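Local coordinates for endoglucanase (Thermotoga maritima, PDB 2FVG), which is probably a metal-dependent aminopeptidase of the M42 family, binding two divalent metal cations per subunit, despite its name, at residues E231-G242 and I300-H308. Residues are numbered along the deposited sequence; the frame is centred on the assembly and turned at random.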
loop_
_atom_site.group_PDB
_atom_site.type_symbol
_atom_site.label_atom_id
_atom_site.label_comp_id
_atom_site.label_asym_id
_atom_site.label_seq_id
_atom_site.Cartn_x
_atom_site.Cartn_y
_atom_site.Cartn_z
ATOM N N GLU A 231 -17.638 -10.111 -12.307
ATOM C CA GLU A 231 -16.257 -9.721 -12.625
ATOM C C GLU A 231 -15.986 -9.540 -14.122
ATOM O O GLU A 231 -16.565 -10.238 -14.962
ATOM C CB GLU A 231 -15.269 -10.741 -12.042
ATOM C CG GLU A 231 -13.799 -10.364 -12.240
ATOM C CD GLU A 231 -12.829 -11.478 -11.883
ATOM O OE1 GLU A 231 -13.273 -12.628 -11.675
ATOM O OE2 GLU A 231 -11.611 -11.193 -11.829
ATOM N N GLU A 232 -15.091 -8.604 -14.437
ATOM C CA GLU A 232 -14.702 -8.335 -15.807
ATOM C C GLU A 232 -13.298 -8.874 -16.081
ATOM O O GLU A 232 -12.302 -8.317 -15.598
ATOM C CB GLU A 232 -14.801 -6.839 -16.119
ATOM C CG GLU A 232 -14.393 -6.501 -17.541
ATOM C CD GLU A 232 -15.151 -7.308 -18.597
ATOM O OE1 GLU A 232 -16.407 -7.338 -18.568
ATOM O OE2 GLU A 232 -14.475 -7.900 -19.471
ATOM N N ARG A 233 -13.228 -9.962 -16.851
ATOM C CA ARG A 233 -11.949 -10.619 -17.173
ATOM C C ARG A 233 -11.316 -10.161 -18.490
ATOM O O ARG A 233 -10.211 -10.600 -18.830
ATOM C CB ARG A 233 -12.099 -12.149 -17.174
ATOM C CG ARG A 233 -12.469 -12.769 -15.830
ATOM C CD ARG A 233 -12.667 -14.265 -15.974
ATOM N NE ARG A 233 -13.154 -14.874 -14.737
ATOM C CZ ARG A 233 -13.428 -16.169 -14.583
ATOM N NH1 ARG A 233 -13.267 -17.024 -15.586
ATOM N NH2 ARG A 233 -13.866 -16.616 -13.414
ATOM N N LYS A 234 -12.002 -9.290 -19.229
ATOM C CA LYS A 234 -11.466 -8.809 -20.505
ATOM C C LYS A 234 -11.204 -7.292 -20.531
ATOM O O LYS A 234 -10.141 -6.856 -20.997
ATOM C CB LYS A 234 -12.351 -9.263 -21.673
ATOM C CG LYS A 234 -11.780 -8.945 -23.050
ATOM C CD LYS A 234 -12.565 -9.619 -24.155
ATOM C CE LYS A 234 -11.918 -9.384 -25.515
ATOM N NZ LYS A 234 -12.669 -10.095 -26.595
ATOM N N TRP A 235 -12.149 -6.499 -20.018
ATOM C CA TRP A 235 -11.995 -5.034 -19.977
ATOM C C TRP A 235 -11.573 -4.555 -18.569
ATOM O O TRP A 235 -12.315 -3.872 -17.871
ATOM C CB TRP A 235 -13.275 -4.324 -20.461
ATOM C CG TRP A 235 -13.885 -4.983 -21.668
ATOM C CD1 TRP A 235 -15.058 -5.693 -21.711
ATOM C CD2 TRP A 235 -13.334 -5.045 -22.993
ATOM N NE1 TRP A 235 -15.281 -6.175 -22.980
ATOM C CE2 TRP A 235 -14.239 -5.796 -23.789
ATOM C CE3 TRP A 235 -12.172 -4.534 -23.587
ATOM C CZ2 TRP A 235 -14.017 -6.047 -25.155
ATOM C CZ3 TRP A 235 -11.950 -4.781 -24.957
ATOM C CH2 TRP A 235 -12.870 -5.533 -25.718
ATOM N N ALA A 236 -10.366 -4.925 -18.168
ATOM C CA ALA A 236 -9.841 -4.574 -16.854
ATOM C C ALA A 236 -8.342 -4.398 -16.945
ATOM O O ALA A 236 -7.770 -4.615 -18.008
ATOM C CB ALA A 236 -10.186 -5.669 -15.849
ATOM N N THR A 237 -7.722 -3.979 -15.842
ATOM C CA THR A 237 -6.287 -3.818 -15.749
ATOM C C THR A 237 -5.776 -5.238 -15.530
ATOM O O THR A 237 -6.191 -5.913 -14.577
ATOM C CB THR A 237 -5.901 -2.918 -14.557
ATOM O OG1 THR A 237 -6.691 -1.727 -14.585
ATOM C CG2 THR A 237 -4.435 -2.539 -14.629
ATOM N N HIS A 238 -4.890 -5.711 -16.395
ATOM C CA HIS A 238 -4.477 -7.111 -16.274
ATOM C C HIS A 238 -3.108 -7.442 -15.762
ATOM O O HIS A 238 -2.142 -6.737 -16.036
ATOM C CB HIS A 238 -4.681 -7.821 -17.606
ATOM C CG HIS A 238 -6.086 -7.734 -18.105
ATOM N ND1 HIS A 238 -7.162 -8.231 -17.391
ATOM C CD2 HIS A 238 -6.594 -7.221 -19.249
ATOM C CE1 HIS A 238 -8.273 -8.012 -18.070
ATOM N NE2 HIS A 238 -7.956 -7.406 -19.203
ATOM N N LEU A 239 -3.032 -8.557 -15.032
ATOM C CA LEU A 239 -1.757 -9.099 -14.568
ATOM C C LEU A 239 -0.951 -9.445 -15.811
ATOM O O LEU A 239 -1.481 -10.041 -16.746
ATOM C CB LEU A 239 -1.971 -10.370 -13.739
ATOM C CG LEU A 239 -2.638 -10.313 -12.358
ATOM C CD1 LEU A 239 -2.754 -11.696 -11.804
ATOM C CD2 LEU A 239 -1.837 -9.475 -11.411
ATOM N N GLY A 240 0.307 -9.032 -15.845
ATOM C CA GLY A 240 1.175 -9.350 -16.967
ATOM C C GLY A 240 1.294 -8.276 -18.031
ATOM O O GLY A 240 2.269 -8.272 -18.784
ATOM N N ASP A 241 0.315 -7.376 -18.106
ATOM C CA ASP A 241 0.340 -6.297 -19.113
ATOM C C ASP A 241 1.134 -5.031 -18.716
ATOM O O ASP A 241 1.150 -4.055 -19.465
ATOM C CB ASP A 241 -1.087 -5.957 -19.587
ATOM C CG ASP A 241 -1.708 -7.075 -20.445
ATOM O OD1 ASP A 241 -1.042 -8.103 -20.686
ATOM O OD2 ASP A 241 -2.863 -6.925 -20.893
ATOM N N GLY A 242 1.786 -5.059 -17.550
ATOM C CA GLY A 242 2.633 -3.955 -17.083
ATOM C C GLY A 242 1.969 -2.992 -16.112
ATOM O O GLY A 242 0.800 -3.151 -15.783
ATOM N N ILE A 300 0.742 5.728 -10.899
ATOM C CA ILE A 300 1.209 4.494 -11.506
ATOM C C ILE A 300 0.812 3.324 -10.593
ATOM O O ILE A 300 1.044 3.357 -9.377
ATOM C CB ILE A 300 2.716 4.555 -11.716
ATOM C CG1 ILE A 300 3.032 5.675 -12.714
ATOM C CG2 ILE A 300 3.239 3.255 -12.294
ATOM C CD1 ILE A 300 4.491 6.032 -12.783
ATOM N N SER A 301 0.192 2.302 -11.168
ATOM C CA SER A 301 -0.263 1.186 -10.366
ATOM C C SER A 301 0.219 -0.175 -10.844
ATOM O O SER A 301 0.262 -0.457 -12.050
ATOM C CB SER A 301 -1.797 1.157 -10.358
ATOM O OG SER A 301 -2.334 2.374 -9.910
ATOM N N THR A 302 0.583 -1.009 -9.885
ATOM C CA THR A 302 0.878 -2.403 -10.141
ATOM C C THR A 302 -0.496 -3.114 -10.145
ATOM O O THR A 302 -1.287 -2.950 -9.216
ATOM C CB THR A 302 1.787 -2.996 -9.038
ATOM O OG1 THR A 302 3.010 -2.262 -9.017
ATOM C CG2 THR A 302 2.130 -4.491 -9.326
ATOM N N PRO A 303 -0.808 -3.870 -11.211
ATOM C CA PRO A 303 -2.080 -4.617 -11.227
ATOM C C PRO A 303 -2.082 -5.731 -10.174
ATOM O O PRO A 303 -1.039 -6.301 -9.879
ATOM C CB PRO A 303 -2.099 -5.264 -12.628
ATOM C CG PRO A 303 -1.090 -4.515 -13.428
ATOM C CD PRO A 303 -0.032 -4.071 -12.445
ATOM N N ALA A 304 -3.250 -6.016 -9.608
ATOM C CA ALA A 304 -3.423 -7.116 -8.668
ATOM C C ALA A 304 -4.788 -7.704 -9.001
ATOM O O ALA A 304 -5.621 -7.019 -9.570
ATOM C CB ALA A 304 -3.410 -6.600 -7.222
ATOM N N ARG A 305 -5.020 -8.966 -8.657
ATOM C CA ARG A 305 -6.324 -9.581 -8.859
ATOM C C ARG A 305 -6.703 -10.345 -7.604
ATOM O O ARG A 305 -5.904 -11.132 -7.110
ATOM C CB ARG A 305 -6.284 -10.531 -10.071
ATOM C CG ARG A 305 -7.589 -11.253 -10.338
ATOM C CD ARG A 305 -7.671 -11.826 -11.761
ATOM N NE ARG A 305 -9.011 -12.374 -12.025
ATOM C CZ ARG A 305 -9.295 -13.645 -12.338
ATOM N NH1 ARG A 305 -8.338 -14.560 -12.514
ATOM N NH2 ARG A 305 -10.556 -13.991 -12.534
ATOM N N TYR A 306 -7.920 -10.165 -7.096
ATOM C CA TYR A 306 -8.319 -10.930 -5.902
ATOM C C TYR A 306 -8.384 -12.423 -6.173
ATOM O O TYR A 306 -8.667 -12.853 -7.288
ATOM C CB TYR A 306 -9.650 -10.452 -5.280
ATOM C CG TYR A 306 -9.562 -9.094 -4.580
ATOM C CD1 TYR A 306 -8.730 -8.904 -3.463
ATOM C CD2 TYR A 306 -10.324 -8.005 -5.023
ATOM C CE1 TYR A 306 -8.644 -7.653 -2.819
ATOM C CE2 TYR A 306 -10.252 -6.751 -4.388
ATOM C CZ TYR A 306 -9.410 -6.582 -3.290
ATOM O OH TYR A 306 -9.350 -5.342 -2.669
ATOM N N ILE A 307 -8.059 -13.207 -5.158
ATOM C CA ILE A 307 -8.214 -14.651 -5.236
ATOM C C ILE A 307 -9.190 -15.053 -4.124
ATOM O O ILE A 307 -10.314 -15.483 -4.405
ATOM C CB ILE A 307 -6.858 -15.446 -5.344
ATOM C CG1 ILE A 307 -7.111 -16.959 -5.387
ATOM C CG2 ILE A 307 -5.877 -15.070 -4.230
ATOM C CD1 ILE A 307 -8.289 -17.384 -6.286
ATOM N N HIS A 308 -8.813 -14.887 -2.872
ATOM C CA HIS A 308 -9.770 -15.142 -1.814
ATOM C C HIS A 308 -9.512 -14.079 -0.763
ATOM O O HIS A 308 -8.721 -14.294 0.150
ATOM C CB HIS A 308 -9.633 -16.569 -1.258
#
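Arg305 grips the carboxylate of Glu231 side-on: NE reaches OE2 at 2.9 Å, and NH2 is shared between OE2 and OE1 (3.2 Å to the latter). NE uses the syn lone pair of OE2, and the carboxylate and guanidinium planes lie only 27° apart. With CG anti to the backbone N (chi1 178°) and the chain extended as far as NE, Arg305 stretches from its strand to the loop. Arg233 comes in obliquely, its NE 3.5 Å from Arg305 NH2; the Glu231 carboxylate flanks both guanidinium groups and probably offsets their like charge, though its OE1 makes only a long salt bridge to Arg233 NE, and the glutamate is poorly ordered. A methionine in place of Arg305 would probably leave the Glu231 carboxylate without its main cationic mate and free to swing. Farther along, Leu239 sets CD1 4.1 Å from Arg305 CB and lays CD2 over the backbone of Pro303 and Ala304. The Pro303 ring takes most of the remaining packing: Thr237 CG2 touches CB and CG, while Gly242 O sits 3.3 Å from CG. Gln274 NE2 donates to the same carbonyls, His238 O and Gly242 O, that pack on this ring, and Asp318 receives the amides of Gly240 and Gly242. The type II turn His238-Asp241, with Gly240 third, brings the loop against strand 297-306, whose continuation carries His308, a predicted zinc ligand of the M42 catalytic domain.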